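Local coordinates for extracellular solute-binding protein, family 1 (Bifidobacterium longum subsp. infantis ATCC 15697, PDB 3OMB), which probably captures a solute, possibly a carbohydrate, outside the cell for an ABC importer, and binds a magnesium ion, at residues Val380-Ala390 and Tyr399-Leu409; Phe309-Phe317 and His437-Asn445. One frame throughout, in Å; residues are numbered along the deposited sequence.

Contact 1: residues Val380-Ala390 and Tyr399-Leu409; sequences VQQFLGSFGKA and YTVDNDKLSQL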
loop_
_atom_site.group_PDB
_atom_site.type_symbol
_atom_site.label_atom_id
_atom_site.label_comp_id
_atom_site.label_asym_id
_atom_site.label_seq_id
_atom_site.Cartn_x
_atom_site.Cartn_y
_atom_site.Cartn_z
ATOM N N VAL A 380 -17.650 -7.247 5.729
ATOM C CA VAL A 380 -17.567 -8.165 4.601
ATOM C C VAL A 380 -18.324 -7.655 3.362
ATOM O O VAL A 380 -17.828 -7.764 2.230
ATOM C CB VAL A 380 -18.064 -9.577 4.993
ATOM C CG1 VAL A 380 -18.158 -10.453 3.778
ATOM C CG2 VAL A 380 -17.108 -10.207 6.040
ATOM N N GLN A 381 -19.512 -7.089 3.580
ATOM C CA GLN A 381 -20.311 -6.551 2.480
ATOM C C GLN A 381 -19.714 -5.287 1.855
ATOM O O GLN A 381 -19.750 -5.127 0.625
ATOM C CB GLN A 381 -21.764 -6.325 2.912
ATOM C CG GLN A 381 -22.518 -7.624 3.070
ATOM C CD GLN A 381 -23.988 -7.421 3.351
ATOM O OE1 GLN A 381 -24.825 -7.592 2.467
ATOM N NE2 GLN A 381 -24.312 -7.065 4.593
ATOM N N GLN A 382 -19.152 -4.408 2.683
ATOM C CA GLN A 382 -18.385 -3.302 2.157
ATOM C C GLN A 382 -17.262 -3.835 1.263
ATOM O O GLN A 382 -16.999 -3.309 0.180
ATOM C CB GLN A 382 -17.742 -2.518 3.289
ATOM C CG GLN A 382 -18.624 -1.542 4.034
ATOM C CD GLN A 382 -17.802 -0.776 5.028
ATOM O OE1 GLN A 382 -17.067 0.160 4.668
ATOM N NE2 GLN A 382 -17.889 -1.171 6.286
ATOM N N PHE A 383 -16.592 -4.878 1.723
ATOM C CA PHE A 383 -15.429 -5.379 1.001
ATOM C C PHE A 383 -15.803 -6.031 -0.335
ATOM O O PHE A 383 -15.230 -5.710 -1.381
ATOM C CB PHE A 383 -14.672 -6.369 1.874
ATOM C CG PHE A 383 -13.313 -6.732 1.344
ATOM C CD1 PHE A 383 -12.447 -5.743 0.885
ATOM C CD2 PHE A 383 -12.895 -8.055 1.335
ATOM C CE1 PHE A 383 -11.157 -6.065 0.400
ATOM C CE2 PHE A 383 -11.624 -8.393 0.855
ATOM C CZ PHE A 383 -10.755 -7.391 0.379
ATOM N N LEU A 384 -16.785 -6.924 -0.297
ATOM C CA LEU A 384 -17.061 -7.796 -1.431
ATOM C C LEU A 384 -18.476 -7.673 -2.010
ATOM O O LEU A 384 -18.871 -8.468 -2.887
ATOM C CB LEU A 384 -16.713 -9.252 -1.065
ATOM C CG LEU A 384 -15.205 -9.573 -0.978
ATOM C CD1 LEU A 384 -14.934 -10.831 -0.164
ATOM C CD2 LEU A 384 -14.567 -9.690 -2.387
ATOM N N GLY A 385 -19.222 -6.666 -1.556
ATOM C CA GLY A 385 -20.579 -6.423 -2.032
ATOM C C GLY A 385 -21.681 -7.090 -1.216
ATOM O O GLY A 385 -21.418 -7.919 -0.331
ATOM N N SER A 386 -22.919 -6.727 -1.519
ATOM C CA SER A 386 -24.076 -7.286 -0.827
ATOM C C SER A 386 -24.180 -8.814 -0.926
ATOM O O SER A 386 -23.863 -9.384 -1.970
ATOM C CB SER A 386 -25.351 -6.680 -1.411
ATOM O OG SER A 386 -25.357 -5.273 -1.252
ATOM N N PHE A 387 -24.662 -9.458 0.141
ATOM C CA PHE A 387 -24.970 -10.890 0.120
ATOM C C PHE A 387 -26.008 -11.188 -0.956
ATOM O O PHE A 387 -26.952 -10.430 -1.119
ATOM C CB PHE A 387 -25.505 -11.378 1.468
ATOM C CG PHE A 387 -24.535 -11.230 2.592
ATOM C CD1 PHE A 387 -23.183 -11.457 2.394
ATOM C CD2 PHE A 387 -24.974 -10.864 3.854
ATOM C CE1 PHE A 387 -22.278 -11.316 3.435
ATOM C CE2 PHE A 387 -24.082 -10.724 4.894
ATOM C CZ PHE A 387 -22.727 -10.947 4.683
ATOM N N GLY A 388 -25.806 -12.278 -1.689
ATOM C CA GLY A 388 -26.685 -12.647 -2.788
ATOM C C GLY A 388 -26.286 -12.064 -4.133
ATOM O O GLY A 388 -26.760 -12.524 -5.164
ATOM N N LYS A 389 -25.430 -11.045 -4.125
ATOM C CA LYS A 389 -24.989 -10.379 -5.363
ATOM C C LYS A 389 -23.785 -11.135 -5.926
ATOM O O LYS A 389 -23.970 -12.050 -6.720
ATOM C CB LYS A 389 -24.684 -8.901 -5.092
ATOM C CG LYS A 389 -24.337 -8.048 -6.282
ATOM C CD LYS A 389 -25.515 -7.916 -7.230
ATOM C CE LYS A 389 -25.430 -6.620 -7.989
ATOM N NZ LYS A 389 -26.717 -6.347 -8.685
ATOM N N ALA A 390 -22.568 -10.804 -5.495
ATOM C CA ALA A 390 -21.394 -11.556 -5.928
ATOM C C ALA A 390 -20.775 -12.398 -4.827
ATOM O O ALA A 390 -19.781 -13.075 -5.059
ATOM C CB ALA A 390 -20.350 -10.637 -6.530
ATOM N N TYR A 399 -17.993 -17.346 3.782
ATOM C CA TYR A 399 -18.481 -16.664 2.603
ATOM C C TYR A 399 -17.814 -17.233 1.357
ATOM O O TYR A 399 -16.645 -17.627 1.389
ATOM C CB TYR A 399 -18.223 -15.150 2.717
ATOM C CG TYR A 399 -18.603 -14.580 4.072
ATOM C CD1 TYR A 399 -19.875 -14.035 4.299
ATOM C CD2 TYR A 399 -17.696 -14.606 5.139
ATOM C CE1 TYR A 399 -20.217 -13.524 5.557
ATOM C CE2 TYR A 399 -18.028 -14.108 6.378
ATOM C CZ TYR A 399 -19.281 -13.561 6.588
ATOM O OH TYR A 399 -19.586 -13.067 7.839
ATOM N N THR A 400 -18.565 -17.272 0.267
ATOM C CA THR A 400 -18.013 -17.690 -1.023
ATOM C C THR A 400 -18.254 -16.585 -2.029
ATOM O O THR A 400 -19.380 -16.107 -2.172
ATOM C CB THR A 400 -18.628 -19.024 -1.528
ATOM O OG1 THR A 400 -18.334 -20.065 -0.590
ATOM C CG2 THR A 400 -18.056 -19.420 -2.913
ATOM N N VAL A 401 -17.182 -16.174 -2.698
ATOM C CA VAL A 401 -17.260 -15.186 -3.765
ATOM C C VAL A 401 -17.487 -15.887 -5.103
ATOM O O VAL A 401 -16.863 -16.903 -5.397
ATOM C CB VAL A 401 -15.982 -14.326 -3.836
ATOM C CG1 VAL A 401 -16.064 -13.307 -4.970
ATOM C CG2 VAL A 401 -15.738 -13.617 -2.515
ATOM N N ASP A 402 -18.400 -15.334 -5.895
ATOM C CA ASP A 402 -18.606 -15.764 -7.271
ATOM C C ASP A 402 -17.815 -14.851 -8.202
ATOM O O ASP A 402 -18.217 -13.728 -8.487
ATOM C CB ASP A 402 -20.090 -15.714 -7.616
ATOM C CG ASP A 402 -20.368 -16.053 -9.072
ATOM O OD1 ASP A 402 -21.540 -16.378 -9.359
ATOM O OD2 ASP A 402 -19.435 -15.998 -9.921
ATOM N N ASN A 403 -16.701 -15.371 -8.688
ATOM C CA ASN A 403 -15.700 -14.585 -9.390
ATOM C C ASN A 403 -16.035 -14.046 -10.756
ATOM O O ASN A 403 -15.631 -12.921 -11.093
ATOM C CB ASN A 403 -14.427 -15.383 -9.478
ATOM C CG ASN A 403 -13.547 -15.087 -8.352
ATOM O OD1 ASN A 403 -13.064 -13.959 -8.235
ATOM N ND2 ASN A 403 -13.358 -16.065 -7.459
ATOM N N ASP A 404 -16.740 -14.868 -11.535
ATOM C CA ASP A 404 -17.297 -14.470 -12.815
ATOM C C ASP A 404 -18.075 -13.190 -12.600
ATOM O O ASP A 404 -17.888 -12.204 -13.321
ATOM C CB ASP A 404 -18.278 -15.533 -13.318
ATOM C CG ASP A 404 -17.611 -16.851 -13.674
ATOM O OD1 ASP A 404 -16.367 -17.000 -13.503
ATOM O OD2 ASP A 404 -18.361 -17.747 -14.124
ATOM N N LYS A 405 -18.928 -13.225 -11.578
ATOM C CA LYS A 405 -19.849 -12.155 -11.291
ATOM C C LYS A 405 -19.115 -10.902 -10.851
ATOM O O LYS A 405 -19.410 -9.802 -11.315
ATOM C CB LYS A 405 -20.842 -12.599 -10.221
ATOM C CG LYS A 405 -22.293 -12.416 -10.617
ATOM C CD LYS A 405 -22.753 -10.969 -10.527
ATOM C CE LYS A 405 -24.184 -10.830 -10.996
ATOM N NZ LYS A 405 -24.813 -9.623 -10.417
ATOM N N LEU A 406 -18.152 -11.064 -9.956
ATOM C CA LEU A 406 -17.389 -9.917 -9.477
ATOM C C LEU A 406 -16.590 -9.236 -10.602
ATOM O O LEU A 406 -16.509 -8.001 -10.656
ATOM C CB LEU A 406 -16.492 -10.328 -8.306
ATOM C CG LEU A 406 -16.160 -9.250 -7.281
ATOM C CD1 LEU A 406 -17.406 -8.689 -6.610
ATOM C CD2 LEU A 406 -15.181 -9.764 -6.232
ATOM N N SER A 407 -16.014 -10.034 -11.499
ATOM C CA SER A 407 -15.274 -9.507 -12.657
ATOM C C SER A 407 -16.203 -8.777 -13.636
ATOM O O SER A 407 -15.860 -7.718 -14.163
ATOM C CB SER A 407 -14.545 -10.628 -13.398
ATOM O OG SER A 407 -13.377 -11.056 -12.719
ATOM N N GLN A 408 -17.380 -9.349 -13.867
ATOM C CA GLN A 408 -18.362 -8.734 -14.733
ATOM C C GLN A 408 -18.796 -7.377 -14.170
ATOM O O GLN A 408 -18.821 -6.376 -14.896
ATOM C CB GLN A 408 -19.583 -9.628 -14.891
ATOM C CG GLN A 408 -20.417 -9.225 -16.111
ATOM C CD GLN A 408 -21.895 -9.042 -15.803
ATOM O OE1 GLN A 408 -22.273 -8.354 -14.841
ATOM N NE2 GLN A 408 -22.744 -9.640 -16.643
ATOM N N LEU A 409 -19.139 -7.354 -12.879
ATOM C CA LEU A 409 -19.551 -6.118 -12.217
ATOM C C LEU A 409 -18.471 -5.040 -12.289
ATOM O O LEU A 409 -18.771 -3.907 -12.640
ATOM C CB LEU A 409 -19.978 -6.390 -10.766
ATOM C CG LEU A 409 -21.314 -7.137 -10.609
ATOM C CD1 LEU A 409 -21.528 -7.606 -9.159
ATOM C CD2 LEU A 409 -22.528 -6.324 -11.106
#
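A390 meets the end of strand 398-401 and the first turn of helix 403-411, and here the packing is tight. Its CB lies 3.5 Å from L406 CD1, while its carbonyl O accepts a nearly straight bond from the backbone N of D402 (2.8 Å, 169°). Next to it L384 packs on two partners, CD1 meeting V401 CG2 at 3.7 Å and CD2 meeting L406 CD2 at 3.9 Å. Strand 391-395 leaves A390 and turns back into strand 398-401 as a β-hairpin, and helix 376-384 packs against it through L384 and V380. With V380 CG1 anti to the backbone N (chi1 172°), this methyl stands over the centre of the Y399 ring in a CH-pi contact, 4.0 Å from the centroid, and CG2 reaches the CZ side. F387 meets the same tyrosine rim to rim, CE1 to CE1 at 3.7 Å, the planes only 13° apart; the tyrosine hydroxyl bonds to E376. At Y399, replacement by alanine would probably leave V380 without its ring face, F387 without its rim neighbour and E376 without the hydroxyl. Toward solvent the contact loosens: K389 CG rests on L409 CD1 at 4.0 Å, and K389 NZ and K405 NZ, like charges, stand 4.2 Å apart. On this exposed side D402 N-caps helix 403-411, its OD2 accepting from K405 N above the carboxylate plane.

Contact 2: residues Phe309-Phe317 and His437-Asn445; sequences FGWSPSDNF and HADELIEVN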
loop_
_atom_site.group_PDB
_atom_site.type_symbol
_atom_site.label_atom_id
_atom_site.label_comp_id
_atom_site.label_asym_id
_atom_site.label_seq_id
_atom_site.Cartn_x
_atom_site.Cartn_y
_atom_site.Cartn_z
ATOM N N PHE A 309 9.030 -6.403 -10.597
ATOM C CA PHE A 309 8.405 -6.347 -9.270
ATOM C C PHE A 309 6.925 -6.135 -9.475
ATOM O O PHE A 309 6.516 -5.349 -10.337
ATOM C CB PHE A 309 9.009 -5.227 -8.401
ATOM C CG PHE A 309 10.489 -5.377 -8.195
ATOM C CD1 PHE A 309 10.990 -6.375 -7.360
ATOM C CD2 PHE A 309 11.383 -4.546 -8.860
ATOM C CE1 PHE A 309 12.371 -6.518 -7.162
ATOM C CE2 PHE A 309 12.749 -4.679 -8.671
ATOM C CZ PHE A 309 13.249 -5.676 -7.833
ATOM N N GLY A 310 6.113 -6.848 -8.708
ATOM C CA GLY A 310 4.673 -6.730 -8.875
ATOM C C GLY A 310 3.871 -7.471 -7.837
ATOM O O GLY A 310 4.423 -7.958 -6.851
ATOM N N TRP A 311 2.559 -7.534 -8.056
ATOM C CA TRP A 311 1.653 -8.185 -7.101
ATOM C C TRP A 311 1.727 -9.708 -7.196
ATOM O O TRP A 311 1.995 -10.391 -6.195
ATOM C CB TRP A 311 0.219 -7.691 -7.323
ATOM C CG TRP A 311 -0.818 -8.234 -6.371
ATOM C CD1 TRP A 311 -1.623 -9.309 -6.573
ATOM C CD2 TRP A 311 -1.181 -7.700 -5.082
ATOM N NE1 TRP A 311 -2.474 -9.487 -5.496
ATOM C CE2 TRP A 311 -2.224 -8.513 -4.570
ATOM C CE3 TRP A 311 -0.740 -6.614 -4.327
ATOM C CZ2 TRP A 311 -2.831 -8.274 -3.331
ATOM C CZ3 TRP A 311 -1.355 -6.364 -3.091
ATOM C CH2 TRP A 311 -2.381 -7.208 -2.599
ATOM N N SER A 312 1.506 -10.232 -8.402
ATOM C CA SER A 312 1.340 -11.669 -8.629
ATOM C C SER A 312 1.448 -12.008 -10.119
ATOM O O SER A 312 1.185 -11.161 -10.972
ATOM C CB SER A 312 -0.026 -12.138 -8.111
ATOM O OG SER A 312 -1.064 -11.747 -9.000
ATOM N N PRO A 313 1.828 -13.255 -10.437
ATOM C CA PRO A 313 1.858 -13.678 -11.835
ATOM C C PRO A 313 0.554 -13.344 -12.550
ATOM O O PRO A 313 0.576 -12.853 -13.660
ATOM C CB PRO A 313 2.030 -15.191 -11.725
ATOM C CG PRO A 313 2.918 -15.328 -10.494
ATOM C CD PRO A 313 2.275 -14.332 -9.529
ATOM N N SER A 314 -0.581 -13.608 -11.917
ATOM C CA SER A 314 -1.841 -13.336 -12.560
ATOM C C SER A 314 -2.095 -11.837 -12.741
ATOM O O SER A 314 -2.547 -11.415 -13.791
ATOM C CB SER A 314 -2.974 -13.952 -11.766
ATOM O OG SER A 314 -4.188 -13.393 -12.203
ATOM N N ASP A 315 -1.816 -11.038 -11.721
ATOM C CA ASP A 315 -2.081 -9.603 -11.821
ATOM C C ASP A 315 -1.184 -8.934 -12.862
ATOM O O ASP A 315 -1.623 -8.056 -13.600
ATOM C CB ASP A 315 -1.879 -8.923 -10.465
ATOM C CG ASP A 315 -2.477 -7.512 -10.423
ATOM O OD1 ASP A 315 -3.691 -7.367 -10.702
ATOM O OD2 ASP A 315 -1.735 -6.549 -10.112
ATOM N N ASN A 316 0.077 -9.353 -12.912
ATOM C CA ASN A 316 1.021 -8.715 -13.788
ATOM C C ASN A 316 1.140 -9.321 -15.177
ATOM O O ASN A 316 1.532 -8.627 -16.094
ATOM C CB ASN A 316 2.378 -8.649 -13.120
ATOM C CG ASN A 316 2.381 -7.685 -12.008
ATOM O OD1 ASN A 316 2.134 -8.043 -10.858
ATOM N ND2 ASN A 316 2.562 -6.430 -12.340
ATOM N N PHE A 317 0.792 -10.599 -15.327
ATOM C CA PHE A 317 0.987 -11.272 -16.621
ATOM C C PHE A 317 -0.282 -11.861 -17.246
ATOM O O PHE A 317 -0.226 -12.393 -18.353
ATOM C CB PHE A 317 2.120 -12.314 -16.520
ATOM C CG PHE A 317 3.443 -11.703 -16.208
ATOM C CD1 PHE A 317 4.213 -11.140 -17.214
ATOM C CD2 PHE A 317 3.896 -11.629 -14.888
ATOM C CE1 PHE A 317 5.432 -10.521 -16.923
ATOM C CE2 PHE A 317 5.103 -11.020 -14.587
ATOM C CZ PHE A 317 5.878 -10.468 -15.619
ATOM N N HIS A 437 -7.787 -12.189 -5.628
ATOM C CA HIS A 437 -6.794 -11.179 -5.295
ATOM C C HIS A 437 -6.068 -11.574 -3.973
ATOM O O HIS A 437 -4.860 -11.396 -3.840
ATOM C CB HIS A 437 -7.496 -9.808 -5.219
ATOM C CG HIS A 437 -6.570 -8.623 -5.248
ATOM N ND1 HIS A 437 -5.707 -8.367 -6.296
ATOM C CD2 HIS A 437 -6.418 -7.589 -4.381
ATOM C CE1 HIS A 437 -5.043 -7.247 -6.058
ATOM N NE2 HIS A 437 -5.454 -6.753 -4.903
ATOM N N ALA A 438 -6.808 -12.166 -3.034
ATOM C CA ALA A 438 -6.247 -12.644 -1.768
ATOM C C ALA A 438 -5.522 -13.975 -1.948
ATOM O O ALA A 438 -4.392 -14.126 -1.489
ATOM C CB ALA A 438 -7.348 -12.786 -0.719
ATOM N N ASP A 439 -6.173 -14.937 -2.609
ATOM C CA ASP A 439 -5.551 -16.234 -2.907
ATOM C C ASP A 439 -4.182 -16.144 -3.606
ATOM O O ASP A 439 -3.259 -16.862 -3.233
ATOM C CB ASP A 439 -6.496 -17.125 -3.705
ATOM C CG ASP A 439 -7.738 -17.527 -2.910
ATOM O OD1 ASP A 439 -7.840 -17.222 -1.687
ATOM O OD2 ASP A 439 -8.630 -18.149 -3.531
ATOM N N GLU A 440 -4.050 -15.272 -4.606
ATOM C CA GLU A 440 -2.773 -15.093 -5.298
ATOM C C GLU A 440 -1.742 -14.462 -4.365
ATOM O O GLU A 440 -0.545 -14.753 -4.457
ATOM C CB GLU A 440 -2.910 -14.163 -6.491
ATOM C CG GLU A 440 -3.826 -14.615 -7.591
ATOM C CD GLU A 440 -4.336 -13.416 -8.379
ATOM O OE1 GLU A 440 -3.761 -12.310 -8.216
ATOM O OE2 GLU A 440 -5.308 -13.577 -9.152
ATOM N N LEU A 441 -2.213 -13.581 -3.488
ATOM C CA LEU A 441 -1.331 -12.922 -2.525
ATOM C C LEU A 441 -0.750 -13.948 -1.551
ATOM O O LEU A 441 0.458 -13.990 -1.328
ATOM C CB LEU A 441 -2.063 -11.791 -1.777
ATOM C CG LEU A 441 -1.166 -10.910 -0.908
ATOM C CD1 LEU A 441 -0.122 -10.229 -1.778
ATOM C CD2 LEU A 441 -2.002 -9.898 -0.143
ATOM N N ILE A 442 -1.627 -14.769 -0.986
ATOM C CA ILE A 442 -1.238 -15.848 -0.076
ATOM C C ILE A 442 -0.149 -16.732 -0.705
ATOM O O ILE A 442 0.875 -16.990 -0.079
ATOM C CB ILE A 442 -2.476 -16.697 0.389
ATOM C CG1 ILE A 442 -3.361 -15.899 1.369
ATOM C CG2 ILE A 442 -2.050 -18.058 0.989
ATOM C CD1 ILE A 442 -2.835 -15.847 2.834
ATOM N N GLU A 443 -0.358 -17.177 -1.939
ATOM C CA GLU A 443 0.620 -18.036 -2.592
ATOM C C GLU A 443 2.018 -17.387 -2.795
ATOM O O GLU A 443 3.053 -18.011 -2.477
ATOM C CB GLU A 443 0.051 -18.568 -3.899
ATOM C CG GLU A 443 0.816 -19.765 -4.451
ATOM C CD GLU A 443 0.275 -21.128 -3.964
ATOM O OE1 GLU A 443 -0.183 -21.256 -2.783
ATOM O OE2 GLU A 443 0.316 -22.081 -4.789
ATOM N N VAL A 444 2.062 -16.154 -3.324
ATOM C CA VAL A 444 3.352 -15.456 -3.485
ATOM C C VAL A 444 3.998 -15.094 -2.139
ATOM O O VAL A 444 5.234 -15.077 -2.017
ATOM C CB VAL A 444 3.291 -14.189 -4.425
ATOM C CG1 VAL A 444 2.861 -14.585 -5.855
ATOM C CG2 VAL A 444 2.386 -13.135 -3.866
ATOM N N ASN A 445 3.182 -14.837 -1.116
ATOM C CA ASN A 445 3.768 -14.450 0.168
ATOM C C ASN A 445 4.497 -15.577 0.879
ATOM O O ASN A 445 5.425 -15.324 1.651
ATOM C CB ASN A 445 2.787 -13.704 1.066
ATOM C CG ASN A 445 2.687 -12.233 0.696
ATOM O OD1 ASN A 445 3.631 -11.649 0.144
ATOM N ND2 ASN A 445 1.557 -11.625 0.995
#
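W311 lies between two side chains of helix 436-452, with H437 over one face of its indole and L441 over the other. The imidazole and the five-membered ring form an offset stack, nearly parallel at 5°, with centroids 4.3 Å apart; H437 CE1 and NE2 sit above the CE2-CZ2 side of the indole. On the opposite face L441 CD1 makes a CH-pi contact with the six-membered ring, 3.8 Å from its centroid, and CD2 touches CH2. The tryptophan is swung out to this helix with CG anti to its own N (chi1 -178°), which brings NE1 within a weak bond of H437 O, a carbonyl in the plane of the indole at its edge. E440 comes to another part of that edge, OE1 near CD1, with its carboxylate turned steeply to the indole plane. The same carboxylate spans two serines at the start of helix 313-317. S312 OG donates to E440 OE1 at 2.9 Å, from above the carboxylate plane, and S314 OG donates weakly to OE2 at 3.3 Å. S312 is also the N-cap of that helix, its OG accepting from D315 N at 2.9 Å, so one hydroxyl joins the cap to the long helix. Further along, P313 CD touches V444 CG1 at 3.7 Å. The N-terminal end of helix 313-317 abuts the flank of 437-445, the two short axes at 111°. Beyond the contact, N445 bonds H166 of strand 166-170, next to strand 305-310 in the sheet. Facing the N terminus of helix 313-317 and held by S312 OG, more weakly by S314 OG, the E440 carboxylate is probably favoured as the anion, though the nearby D315 carboxylate would offset part of this.

From the N terminus, strand 305-310 leads into 309-317, the first half of contact 2. The chain then passes through strands 324-326 and 352-356, in two different sheets, to reach 380-390. Contact 1 closes a short loop there, its eight intervening residues mostly strand 391-395 and the turn into strand 398-401; strand 431-433 later joins this hairpin. Helix 436-452 follows and closes contact 2 across 119 residues, so contact 1 is nested inside the larger loop. Contact 1 ties helix 376-384 and the loop after it to strand 398-401 and helix 403-411; contact 2 fastens helix 436-452 to the turn after strand 305-310 and the start of helix 313-317. Their nearest atoms lie about 6 Å apart.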